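Local coordinates for protein probable fatty acyl-CoA transferase Rv3272 (Mycobacterium tuberculosis, PDB 5YX6) that binds fatty acyl-CoAs of varying chain length, palmitoyl-CoA most tightly, and probably works in fatty acid metabolism as a family III CoA transferase, at residues R129-G134 with Q203-D208; G144-V149 with L173-S178; A151-T156 with V209-Q214. All coordinates share one frame; numbering follows the deposited sequence.

Contact 1. Residues R129-G134 with Q203-D208; sequences RLTAYG and QVAMYD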
ATOM      1  N   ARG A 129      17.790  -1.113   0.189  1.00 30.80           N
ATOM      2  CA  ARG A 129      17.666  -0.966   1.644  1.00 30.16           C
ATOM      3  C   ARG A 129      16.263  -0.558   2.097  1.00 33.50           C
ATOM      4  O   ARG A 129      15.710   0.441   1.631  1.00 32.52           O
ATOM      5  CB  ARG A 129      18.684   0.049   2.158  1.00 33.01           C
ATOM      6  CG  ARG A 129      20.012  -0.043   1.428  1.00 30.70           C
ATOM      7  CD  ARG A 129      21.105   0.763   2.090  1.00 31.64           C
ATOM      8  NE  ARG A 129      21.561   0.153   3.334  1.00 38.23           N
ATOM      9  CZ  ARG A 129      22.678   0.500   3.957  1.00 39.59           C
ATOM     10  NH1 ARG A 129      23.027  -0.107   5.084  1.00 46.03           N
ATOM     11  NH2 ARG A 129      23.453   1.444   3.441  1.00 39.00           N
ATOM     12  N   LEU A 130      15.691  -1.349   2.998  1.00 32.29           N
ATOM     13  CA  LEU A 130      14.403  -1.034   3.611  1.00 34.68           C
ATOM     14  C   LEU A 130      14.581  -0.685   5.090  1.00 32.93           C
ATOM     15  O   LEU A 130      15.104  -1.490   5.854  1.00 33.76           O
ATOM     16  CB  LEU A 130      13.436  -2.203   3.447  1.00 31.45           C
ATOM     17  CG  LEU A 130      12.054  -2.054   4.083  1.00 39.27           C
ATOM     18  CD1 LEU A 130      11.331  -0.856   3.521  1.00 32.48           C
ATOM     19  CD2 LEU A 130      11.237  -3.313   3.840  1.00 41.07           C
ATOM     20  N   THR A 131      14.198   0.524   5.488  1.00 30.59           N
ATOM     21  CA  THR A 131      14.285   0.894   6.902  1.00 31.14           C
ATOM     22  C   THR A 131      12.927   1.360   7.431  1.00 28.85           C
ATOM     23  O   THR A 131      11.985   1.532   6.661  1.00 31.01           O
ATOM     24  CB  THR A 131      15.327   2.012   7.150  1.00 34.57           C
ATOM     25  OG1 THR A 131      14.868   3.239   6.573  1.00 37.55           O
ATOM     26  CG2 THR A 131      16.679   1.634   6.569  1.00 34.56           C
ATOM     27  N   ALA A 132      12.827   1.554   8.745  1.00 28.99           N
ATOM     28  CA  ALA A 132      11.603   2.085   9.343  1.00 28.59           C
ATOM     29  C   ALA A 132      11.438   3.580   9.088  1.00 27.71           C
ATOM     30  O   ALA A 132      10.372   4.027   8.668  1.00 22.98           O
ATOM     31  CB  ALA A 132      11.575   1.807  10.842  1.00 26.17           C
ATOM     32  N   TYR A 133      12.495   4.346   9.336  1.00 27.09           N
ATOM     33  CA  TYR A 133      12.390   5.802   9.340  1.00 27.20           C
ATOM     34  C   TYR A 133      13.369   6.532   8.414  1.00 34.40           C
ATOM     35  O   TYR A 133      13.370   7.762   8.376  1.00 35.95           O
ATOM     36  CB  TYR A 133      12.579   6.328  10.757  1.00 31.63           C
ATOM     37  CG  TYR A 133      11.545   5.854  11.748  1.00 30.24           C
ATOM     38  CD1 TYR A 133      10.264   6.386  11.757  1.00 33.77           C
ATOM     39  CD2 TYR A 133      11.857   4.884  12.688  1.00 35.53           C
ATOM     40  CE1 TYR A 133       9.317   5.952  12.678  1.00 37.52           C
ATOM     41  CE2 TYR A 133      10.920   4.447  13.618  1.00 33.96           C
ATOM     42  CZ  TYR A 133       9.657   4.980  13.607  1.00 34.26           C
ATOM     43  OH  TYR A 133       8.732   4.536  14.526  1.00 35.31           O
ATOM     44  N   GLY A 134      14.210   5.799   7.687  1.00 32.91           N
ATOM     45  CA  GLY A 134      14.994   6.423   6.634  1.00 33.57           C
ATOM     46  C   GLY A 134      16.503   6.403   6.774  1.00 39.81           C
ATOM     47  O   GLY A 134      17.227   6.232   5.790  1.00 40.34           O
ATOM     48  N   GLN A 203      16.586   2.881  -1.914  1.00 33.34           N
ATOM     49  CA  GLN A 203      16.218   3.011  -0.502  1.00 33.38           C
ATOM     50  C   GLN A 203      14.724   3.277  -0.344  1.00 31.18           C
ATOM     51  O   GLN A 203      14.150   4.123  -1.033  1.00 32.21           O
ATOM     52  CB  GLN A 203      17.033   4.117   0.181  1.00 31.23           C
ATOM     53  CG  GLN A 203      18.516   3.791   0.302  1.00 38.13           C
ATOM     54  CD  GLN A 203      19.336   4.915   0.924  1.00 43.99           C
ATOM     55  OE1 GLN A 203      19.756   5.847   0.235  1.00 46.60           O
ATOM     56  NE2 GLN A 203      19.585   4.819   2.228  1.00 39.22           N
ATOM     57  N   VAL A 204      14.096   2.522   0.548  1.00 29.89           N
ATOM     58  CA  VAL A 204      12.676   2.676   0.839  1.00 28.16           C
ATOM     59  C   VAL A 204      12.463   2.746   2.347  1.00 28.07           C
ATOM     60  O   VAL A 204      12.905   1.859   3.077  1.00 31.10           O
ATOM     61  CB  VAL A 204      11.849   1.514   0.262  1.00 26.52           C
ATOM     62  CG1 VAL A 204      10.387   1.630   0.691  1.00 29.82           C
ATOM     63  CG2 VAL A 204      11.959   1.477  -1.243  1.00 24.29           C
ATOM     64  N   ALA A 205      11.827   3.816   2.816  1.00 29.94           N
ATOM     65  CA  ALA A 205      11.498   3.960   4.239  1.00 26.62           C
ATOM     66  C   ALA A 205      10.007   3.725   4.486  1.00 27.19           C
ATOM     67  O   ALA A 205       9.157   4.258   3.763  1.00 22.21           O
ATOM     68  CB  ALA A 205      11.910   5.324   4.743  1.00 26.65           C
ATOM     69  N   MET A 206       9.696   2.907   5.490  1.00 26.22           N
ATOM     70  CA  MET A 206       8.308   2.619   5.833  1.00 27.96           C
ATOM     71  C   MET A 206       7.566   3.906   6.179  1.00 27.34           C
ATOM     72  O   MET A 206       6.396   4.090   5.823  1.00 25.23           O
ATOM     73  CB  MET A 206       8.227   1.626   6.991  1.00 33.48           C
ATOM     74  CG  MET A 206       8.412   0.158   6.593  1.00 35.63           C
ATOM     75  SD  MET A 206       8.675  -0.925   8.028  1.00 51.13           S
ATOM     76  CE  MET A 206       7.143  -0.702   8.925  1.00 42.33           C
ATOM     77  N   TYR A 207       8.257   4.802   6.868  1.00 25.87           N
ATOM     78  CA  TYR A 207       7.683   6.092   7.194  1.00 28.26           C
ATOM     79  C   TYR A 207       7.267   6.855   5.939  1.00 28.18           C
ATOM     80  O   TYR A 207       6.164   7.413   5.882  1.00 26.91           O
ATOM     81  CB  TYR A 207       8.673   6.911   8.011  1.00 25.26           C
ATOM     82  CG  TYR A 207       8.150   8.261   8.447  1.00 28.54           C
ATOM     83  CD1 TYR A 207       7.272   8.372   9.519  1.00 26.96           C
ATOM     84  CD2 TYR A 207       8.575   9.426   7.824  1.00 27.34           C
ATOM     85  CE1 TYR A 207       6.809   9.604   9.939  1.00 28.11           C
ATOM     86  CE2 TYR A 207       8.119  10.659   8.237  1.00 29.92           C
ATOM     87  CZ  TYR A 207       7.242  10.741   9.297  1.00 28.81           C
ATOM     88  OH  TYR A 207       6.788  11.968   9.711  1.00 32.55           O
ATOM     89  N   ASP A 208       8.151   6.872   4.940  1.00 28.03           N
ATOM     90  CA  ASP A 208       7.887   7.578   3.684  1.00 27.77           C
ATOM     91  C   ASP A 208       6.679   6.985   2.972  1.00 26.48           C
ATOM     92  O   ASP A 208       5.870   7.712   2.408  1.00 25.91           O
ATOM     93  CB  ASP A 208       9.113   7.542   2.766  1.00 28.00           C
ATOM     94  CG  ASP A 208      10.281   8.352   3.313  1.00 34.19           C
ATOM     95  OD1 ASP A 208      10.083   9.027   4.346  1.00 36.87           O
ATOM     96  OD2 ASP A 208      11.389   8.317   2.715  1.00 31.55           O
TER
HETATM   97  O   HOH W   1      15.462   3.540   3.872  1.00 32.28           O

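Contact 2. Residues G144-V149 with L173-S178; sequences GIDLVV and LVDNAS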
ATOM      1  N   GLY A 144      11.694   0.203  14.191  1.00 34.36           N
ATOM      2  CA  GLY A 144      10.280   0.458  14.359  1.00 26.64           C
ATOM      3  C   GLY A 144       9.523  -0.752  13.903  1.00 32.14           C
ATOM      4  O   GLY A 144      10.082  -1.616  13.242  1.00 39.71           O
ATOM      5  N   ILE A 145       8.253  -0.835  14.262  1.00 28.93           N
ATOM      6  CA  ILE A 145       7.385  -1.830  13.658  1.00 37.21           C
ATOM      7  C   ILE A 145       6.166  -1.110  13.072  1.00 30.40           C
ATOM      8  O   ILE A 145       6.041   0.103  13.228  1.00 31.30           O
ATOM      9  CB  ILE A 145       6.974  -2.923  14.663  1.00 38.30           C
ATOM     10  CG1 ILE A 145       6.343  -2.319  15.915  1.00 35.87           C
ATOM     11  CG2 ILE A 145       8.178  -3.746  15.057  1.00 37.02           C
ATOM     12  CD1 ILE A 145       5.515  -3.326  16.685  1.00 40.33           C
ATOM     13  N   ASP A 146       5.320  -1.849  12.360  1.00 29.65           N
ATOM     14  CA  ASP A 146       4.146  -1.304  11.658  1.00 30.87           C
ATOM     15  C   ASP A 146       3.329  -0.341  12.521  1.00 31.37           C
ATOM     16  O   ASP A 146       3.076   0.806  12.141  1.00 28.81           O
ATOM     17  CB  ASP A 146       3.255  -2.460  11.161  1.00 31.88           C
ATOM     18  CG  ASP A 146       2.023  -1.982  10.373  1.00 43.17           C
ATOM     19  OD1 ASP A 146       1.019  -1.552  10.992  1.00 44.23           O
ATOM     20  OD2 ASP A 146       2.069  -2.029   9.120  1.00 40.35           O
ATOM     21  N   LEU A 147       2.927  -0.829  13.689  1.00 36.34           N
ATOM     22  CA  LEU A 147       2.025  -0.121  14.591  1.00 36.23           C
ATOM     23  C   LEU A 147       2.558   1.258  15.016  1.00 31.03           C
ATOM     24  O   LEU A 147       1.819   2.235  15.058  1.00 31.49           O
ATOM     25  CB  LEU A 147       1.764  -1.011  15.813  1.00 38.75           C
ATOM     26  CG  LEU A 147       0.776  -0.606  16.897  1.00 43.27           C
ATOM     27  CD1 LEU A 147       0.143  -1.865  17.480  1.00 46.06           C
ATOM     28  CD2 LEU A 147       1.484   0.172  17.975  1.00 36.78           C
ATOM     29  N   VAL A 148       3.844   1.333  15.321  1.00 27.13           N
ATOM     30  CA  VAL A 148       4.438   2.569  15.804  1.00 26.02           C
ATOM     31  C   VAL A 148       4.735   3.539  14.662  1.00 26.48           C
ATOM     32  O   VAL A 148       4.577   4.749  14.808  1.00 25.50           O
ATOM     33  CB  VAL A 148       5.731   2.276  16.601  1.00 26.81           C
ATOM     34  CG1 VAL A 148       6.411   3.562  17.010  1.00 27.33           C
ATOM     35  CG2 VAL A 148       5.391   1.487  17.836  1.00 32.14           C
ATOM     36  N   VAL A 149       5.204   3.007  13.535  1.00 29.17           N
ATOM     37  CA  VAL A 149       5.437   3.820  12.345  1.00 30.47           C
ATOM     38  C   VAL A 149       4.126   4.436  11.820  1.00 26.87           C
ATOM     39  O   VAL A 149       4.087   5.610  11.456  1.00 26.34           O
ATOM     40  CB  VAL A 149       6.110   2.988  11.223  1.00 30.83           C
ATOM     41  CG1 VAL A 149       6.165   3.779   9.913  1.00 25.63           C
ATOM     42  CG2 VAL A 149       7.493   2.531  11.662  1.00 29.33           C
ATOM     43  N   LEU A 173      -0.880  -2.402   7.388  1.00 33.02           N
ATOM     44  CA  LEU A 173      -0.948  -1.783   6.077  1.00 36.71           C
ATOM     45  C   LEU A 173       0.396  -1.195   5.677  1.00 31.82           C
ATOM     46  O   LEU A 173       0.746  -1.191   4.501  1.00 32.78           O
ATOM     47  CB  LEU A 173      -2.024  -0.696   6.035  1.00 31.67           C
ATOM     48  CG  LEU A 173      -1.713   0.608   6.768  1.00 35.82           C
ATOM     49  CD1 LEU A 173      -2.394   1.785   6.101  1.00 39.19           C
ATOM     50  CD2 LEU A 173      -2.126   0.504   8.224  1.00 41.29           C
ATOM     51  N   VAL A 174       1.152  -0.716   6.653  1.00 29.73           N
ATOM     52  CA  VAL A 174       2.417  -0.058   6.355  1.00 34.56           C
ATOM     53  C   VAL A 174       3.478  -1.072   5.917  1.00 32.53           C
ATOM     54  O   VAL A 174       4.238  -0.818   4.983  1.00 34.04           O
ATOM     55  CB  VAL A 174       2.910   0.755   7.564  1.00 33.85           C
ATOM     56  CG1 VAL A 174       4.330   1.239   7.345  1.00 37.69           C
ATOM     57  CG2 VAL A 174       1.986   1.931   7.801  1.00 34.78           C
ATOM     58  N   ASP A 175       3.504  -2.221   6.584  1.00 35.76           N
ATOM     59  CA  ASP A 175       4.335  -3.351   6.178  1.00 34.21           C
ATOM     60  C   ASP A 175       4.042  -3.810   4.756  1.00 32.03           C
ATOM     61  O   ASP A 175       4.935  -3.886   3.924  1.00 33.85           O
ATOM     62  CB  ASP A 175       4.130  -4.540   7.120  1.00 35.18           C
ATOM     63  CG  ASP A 175       4.941  -4.430   8.393  1.00 39.79           C
ATOM     64  OD1 ASP A 175       5.785  -3.519   8.481  1.00 39.42           O
ATOM     65  OD2 ASP A 175       4.748  -5.274   9.297  1.00 43.03           O
ATOM     66  N   ASN A 176       2.783  -4.127   4.483  1.00 33.62           N
ATOM     67  CA  ASN A 176       2.443  -4.726   3.210  1.00 27.89           C
ATOM     68  C   ASN A 176       2.585  -3.721   2.075  1.00 29.85           C
ATOM     69  O   ASN A 176       3.093  -4.067   1.005  1.00 33.90           O
ATOM     70  CB  ASN A 176       1.042  -5.328   3.269  1.00 27.86           C
ATOM     71  CG  ASN A 176       0.971  -6.526   4.225  1.00 45.15           C
ATOM     72  OD1 ASN A 176       1.818  -7.425   4.185  1.00 46.63           O
ATOM     73  ND2 ASN A 176      -0.030  -6.533   5.095  1.00 43.54           N
ATOM     74  N   ALA A 177       2.212  -2.470   2.316  1.00 27.19           N
ATOM     75  CA  ALA A 177       2.444  -1.427   1.318  1.00 28.12           C
ATOM     76  C   ALA A 177       3.935  -1.207   1.077  1.00 28.50           C
ATOM     77  O   ALA A 177       4.360  -1.010  -0.064  1.00 26.81           O
ATOM     78  CB  ALA A 177       1.778  -0.115   1.732  1.00 29.64           C
ATOM     79  N   SER A 178       4.736  -1.253   2.141  1.00 28.57           N
ATOM     80  CA  SER A 178       6.177  -1.036   2.000  1.00 25.84           C
ATOM     81  C   SER A 178       6.818  -2.136   1.174  1.00 24.64           C
ATOM     82  O   SER A 178       7.701  -1.875   0.370  1.00 26.75           O
ATOM     83  CB  SER A 178       6.863  -0.954   3.364  1.00 28.41           C
ATOM     84  OG  SER A 178       6.509   0.243   4.033  1.00 34.53           O
TER
HETATM   85  O   HOH W   2       6.423  -4.434  11.728  1.00 36.82           O

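Contact 3. Residues A151-T156 with V209-Q214; sequences AEAGMT and VAVGLQ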
ATOM      1  N   ALA A 151       1.419   5.168  13.549  1.00 31.31           N
ATOM      2  CA  ALA A 151       0.975   6.191  14.489  1.00 30.43           C
ATOM      3  C   ALA A 151       1.864   7.426  14.435  1.00 27.26           C
ATOM      4  O   ALA A 151       1.397   8.546  14.573  1.00 32.31           O
ATOM      5  CB  ALA A 151       0.934   5.629  15.912  1.00 30.28           C
ATOM      6  N   GLU A 152       3.157   7.223  14.252  1.00 28.27           N
ATOM      7  CA  GLU A 152       4.071   8.349  14.205  1.00 30.44           C
ATOM      8  C   GLU A 152       3.874   9.146  12.900  1.00 33.18           C
ATOM      9  O   GLU A 152       4.113  10.359  12.864  1.00 31.51           O
ATOM     10  CB  GLU A 152       5.521   7.869  14.376  1.00 26.15           C
ATOM     11  CG  GLU A 152       6.518   9.006  14.539  1.00 29.96           C
ATOM     12  CD  GLU A 152       7.852   8.577  15.143  1.00 34.71           C
ATOM     13  OE1 GLU A 152       8.037   7.379  15.459  1.00 32.08           O
ATOM     14  OE2 GLU A 152       8.721   9.455  15.310  1.00 35.66           O
ATOM     15  N   ALA A 153       3.419   8.468  11.845  1.00 28.09           N
ATOM     16  CA  ALA A 153       3.137   9.120  10.553  1.00 28.03           C
ATOM     17  C   ALA A 153       1.724   9.728  10.453  1.00 34.58           C
ATOM     18  O   ALA A 153       1.339  10.262   9.405  1.00 31.64           O
ATOM     19  CB  ALA A 153       3.344   8.142   9.425  1.00 26.47           C
ATOM     20  N   GLY A 154       0.928   9.591  11.506  1.00 26.16           N
ATOM     21  CA  GLY A 154      -0.352  10.273  11.538  1.00 29.83           C
ATOM     22  C   GLY A 154      -1.611   9.468  11.269  1.00 27.88           C
ATOM     23  O   GLY A 154      -2.693  10.044  11.176  1.00 29.20           O
ATOM     24  N   MET A 155      -1.494   8.147  11.190  1.00 27.24           N
ATOM     25  CA  MET A 155      -2.607   7.325  10.718  1.00 30.96           C
ATOM     26  C   MET A 155      -3.735   7.106  11.728  1.00 33.95           C
ATOM     27  O   MET A 155      -4.713   6.426  11.412  1.00 36.73           O
ATOM     28  CB  MET A 155      -2.086   5.969  10.249  1.00 27.42           C
ATOM     29  CG  MET A 155      -1.322   6.063   8.946  1.00 29.42           C
ATOM     30  SD  MET A 155      -0.746   4.471   8.346  1.00 32.80           S
ATOM     31  CE  MET A 155      -0.426   4.884   6.626  1.00 33.78           C
ATOM     32  N   THR A 156      -3.628   7.706  12.910  1.00 31.04           N
ATOM     33  CA  THR A 156      -4.694   7.610  13.904  1.00 35.02           C
ATOM     34  C   THR A 156      -5.619   8.821  13.817  1.00 36.19           C
ATOM     35  O   THR A 156      -6.647   8.868  14.490  1.00 41.08           O
ATOM     36  CB  THR A 156      -4.143   7.490  15.380  1.00 38.59           C
ATOM     37  OG1 THR A 156      -3.534   8.722  15.797  1.00 31.47           O
ATOM     38  CG2 THR A 156      -3.133   6.349  15.521  1.00 34.03           C
ATOM     39  N   VAL A 209       6.555   5.665   3.021  1.00 25.62           N
ATOM     40  CA  VAL A 209       5.408   4.995   2.441  1.00 23.82           C
ATOM     41  C   VAL A 209       4.116   5.389   3.155  1.00 26.22           C
ATOM     42  O   VAL A 209       3.103   5.653   2.511  1.00 27.15           O
ATOM     43  CB  VAL A 209       5.578   3.477   2.479  1.00 23.07           C
ATOM     44  CG1 VAL A 209       4.323   2.797   1.936  1.00 24.40           C
ATOM     45  CG2 VAL A 209       6.817   3.065   1.666  1.00 20.36           C
ATOM     46  N   ALA A 210       4.162   5.432   4.485  1.00 25.69           N
ATOM     47  CA  ALA A 210       2.993   5.757   5.293  1.00 27.44           C
ATOM     48  C   ALA A 210       2.528   7.181   5.032  1.00 28.90           C
ATOM     49  O   ALA A 210       1.333   7.427   4.863  1.00 30.73           O
ATOM     50  CB  ALA A 210       3.290   5.569   6.769  1.00 28.80           C
ATOM     51  N   VAL A 211       3.484   8.106   4.985  1.00 28.01           N
ATOM     52  CA  VAL A 211       3.202   9.494   4.633  1.00 25.58           C
ATOM     53  C   VAL A 211       2.547   9.527   3.254  1.00 31.79           C
ATOM     54  O   VAL A 211       1.531  10.189   3.051  1.00 28.81           O
ATOM     55  CB  VAL A 211       4.493  10.353   4.650  1.00 32.36           C
ATOM     56  CG1 VAL A 211       4.306  11.635   3.867  1.00 34.98           C
ATOM     57  CG2 VAL A 211       4.926  10.654   6.092  1.00 29.45           C
ATOM     58  N   GLY A 212       3.117   8.773   2.321  1.00 29.81           N
ATOM     59  CA  GLY A 212       2.584   8.693   0.976  1.00 32.64           C
ATOM     60  C   GLY A 212       1.148   8.213   0.914  1.00 28.26           C
ATOM     61  O   GLY A 212       0.358   8.736   0.142  1.00 31.36           O
ATOM     62  N   LEU A 213       0.804   7.220   1.723  1.00 31.22           N
ATOM     63  CA  LEU A 213      -0.568   6.715   1.756  1.00 34.12           C
ATOM     64  C   LEU A 213      -1.587   7.762   2.220  1.00 31.75           C
ATOM     65  O   LEU A 213      -2.757   7.670   1.871  1.00 30.37           O
ATOM     66  CB  LEU A 213      -0.651   5.470   2.648  1.00 29.12           C
ATOM     67  CG  LEU A 213       0.138   4.253   2.140  1.00 31.25           C
ATOM     68  CD1 LEU A 213       0.078   3.119   3.155  1.00 26.15           C
ATOM     69  CD2 LEU A 213      -0.380   3.775   0.773  1.00 21.88           C
ATOM     70  N   GLN A 214      -1.129   8.760   2.972  1.00 32.53           N
ATOM     71  CA  GLN A 214      -1.994   9.807   3.506  1.00 30.43           C
ATOM     72  C   GLN A 214      -1.778  11.151   2.812  1.00 30.49           C
ATOM     73  O   GLN A 214      -2.140  12.199   3.347  1.00 32.58           O
ATOM     74  CB  GLN A 214      -1.734  10.006   5.001  1.00 30.64           C
ATOM     75  CG  GLN A 214      -1.628   8.763   5.841  1.00 29.45           C
ATOM     76  CD  GLN A 214      -1.045   9.081   7.205  1.00 33.91           C
ATOM     77  OE1 GLN A 214      -1.775   9.433   8.137  1.00 32.75           O
ATOM     78  NE2 GLN A 214       0.274   8.965   7.333  1.00 32.63           N
TER

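Contact 1. Residues R129-G134 with Q203-D208
R129 and V204 start a run of four backbone hydrogen bonds that zips two parallel strands together and carries on past their ends. V204 N gives its hydrogen to R129 O at 2.8 Å, and T131 N then returns one to V204 O at 3.0 Å. The next two donors, M206 N to T131 O (2.9 Å) and Y207 N to A132 O (2.9 Å), already belong to the first turn of helix 206-213, so the helix start is tied to the neighbouring strand's exit.

On one face of the sheet, L130 lays CD1 3.9 Å from CG1 of V204. The other face carries T131 and A205. T131 OG1 sits between its own backbone N and carbonyl carbon (chi1 68°), and from there it accepts from G134 N, an ST motif that curls the chain back until G134 N lies 3.8 Å from A205 CB. A water bound to the same hydroxyl also makes a weak bond to V204 O. Further on, the side chains of Y133 and Y207 cross at about a right angle, with Y133 CD1 4.1 Å from Y207 CB.

Strand 201-205 is an edge strand of the parallel Rossmann sheet within this chain, but Q203 pairs antiparallel with a strand of the second subunit, extending the sheet across the dimer. Helix 173-196 covers the V204 and M206 side, and Y133 leans on helix 146-152.

Contact 2. Residues G144-V149 with L173-S178
The active-site end of helix 173-196 is where this contact lies: D175, inferred to be the nucleophile of this CoA transferase, sits in its first turn, and D146, in the first turn of helix 146-152, reaches across to that turn's backbone. One carboxylate oxygen of D146 does the gripping. Its OD2 accepts from D175 N at 2.9 Å, a nearly straight bond (164°) that meets the oxygen almost along its C-O axis. V174 N is equally near to OD2, but its N-H points well off the line (121°), making that bond weak. With CG anti to the backbone N (chi1 -178°), the D146 carboxylate stands out from its helix and reaches the first-turn amides, where the helix dipole would be expected to suit a negative charge.

The same oxygen lies 3.3 Å from V174 CB, and D146 CB is 3.7 Å from D175 OD2, so the D175 carboxylate lies close to the D146 methylene. A water spans the two residues, accepting from D146 N and donating to D175 OD2 at 3.1 Å. D146 thus holds D175 twice: its carboxylate OD2 takes the D175 N-H directly, and its own backbone N reaches D175 OD2 by way of the water. One turn further along helix 146-152, V149 sets CG1 4.1 Å from CG1 of V174, an apolar touch beside the polar one.

M206, from the start of helix 206-213, packs on V174, D175 and S178, while Y133 lies against V148 and V149. At the dimer interface L173 meets L173 of the second subunit.

Contact 3. Residues A151-T156 with V209-Q214
The backbones come nearest at A153 and V211, whose CA atoms are 5.9 Å apart, where the chain leaving helix 146-152 passes the last turn of helix 206-213. There A153 and A210 meet methyl to methyl, their CB atoms 3.7 Å apart; two such small side chains let the segments draw close.

Q214 makes the polar link. Its amide nitrogen NE2 donates to A153 O at 2.7 Å, approaching from well above the carbonyl plane, 55° out of it, rather than on a lone pair. NE2 also donates to A210 O at 3.1 Å, back onto the last turn of helix 206-213 that Q214 has just left, and that acceptor lies in the plane of the Q214 amide. Both bonds fix the rotation of the amide: the nitrogen bridges two main-chain oxygens, and OE1 is left facing G154 and M155. That oxygen takes a hydrogen bond from W335 NE1 of the second subunit, so the buried amide is used at both its nitrogen and its oxygen.

The carbonyl that Q214 engages belongs to a helix end of the Schellman type. G154 takes a positive phi of 103° just after helix 146-152 and turns the chain out of the helix; from the next position the far end of the M155 side chain reaches helix 206-213.

M155 crosses Q214 obliquely, with CG 3.5 Å from Q214 CD. Its chain is extended beyond CG (chi2 -178°), carrying the terminal methyl over to the other helix. There CE touches A210 CB at 3.8 Å and L213 CD1 at 3.9 Å. L173 and V174 of helix 173-196 pack against the same methionine, and V211 lies against I363 of the second subunit.

Coming from the N terminus, the chain leaves strand 126-131, turns through Y133 and enters helix 146-152. Contact 2 closes the shortest loop, joining the start of that helix to the start of helix 173-196. The chain then runs through helix 173-196 into strand 201-205, and contact 1 closes the wider loop within which contact 2 is nested. Contact 3, made last as helix 206-213 ends, crosses both. The ends of strands 126-131 and 201-205 are thus joined to three helices, with contacts 1 and 2 meeting at D175. Y133 OH, probably hydrogen-bonded to E152 OE1, links contacts 1 and 3; V209 against A177 and S178 links 3 and 2. All three contacts also touch the second subunit.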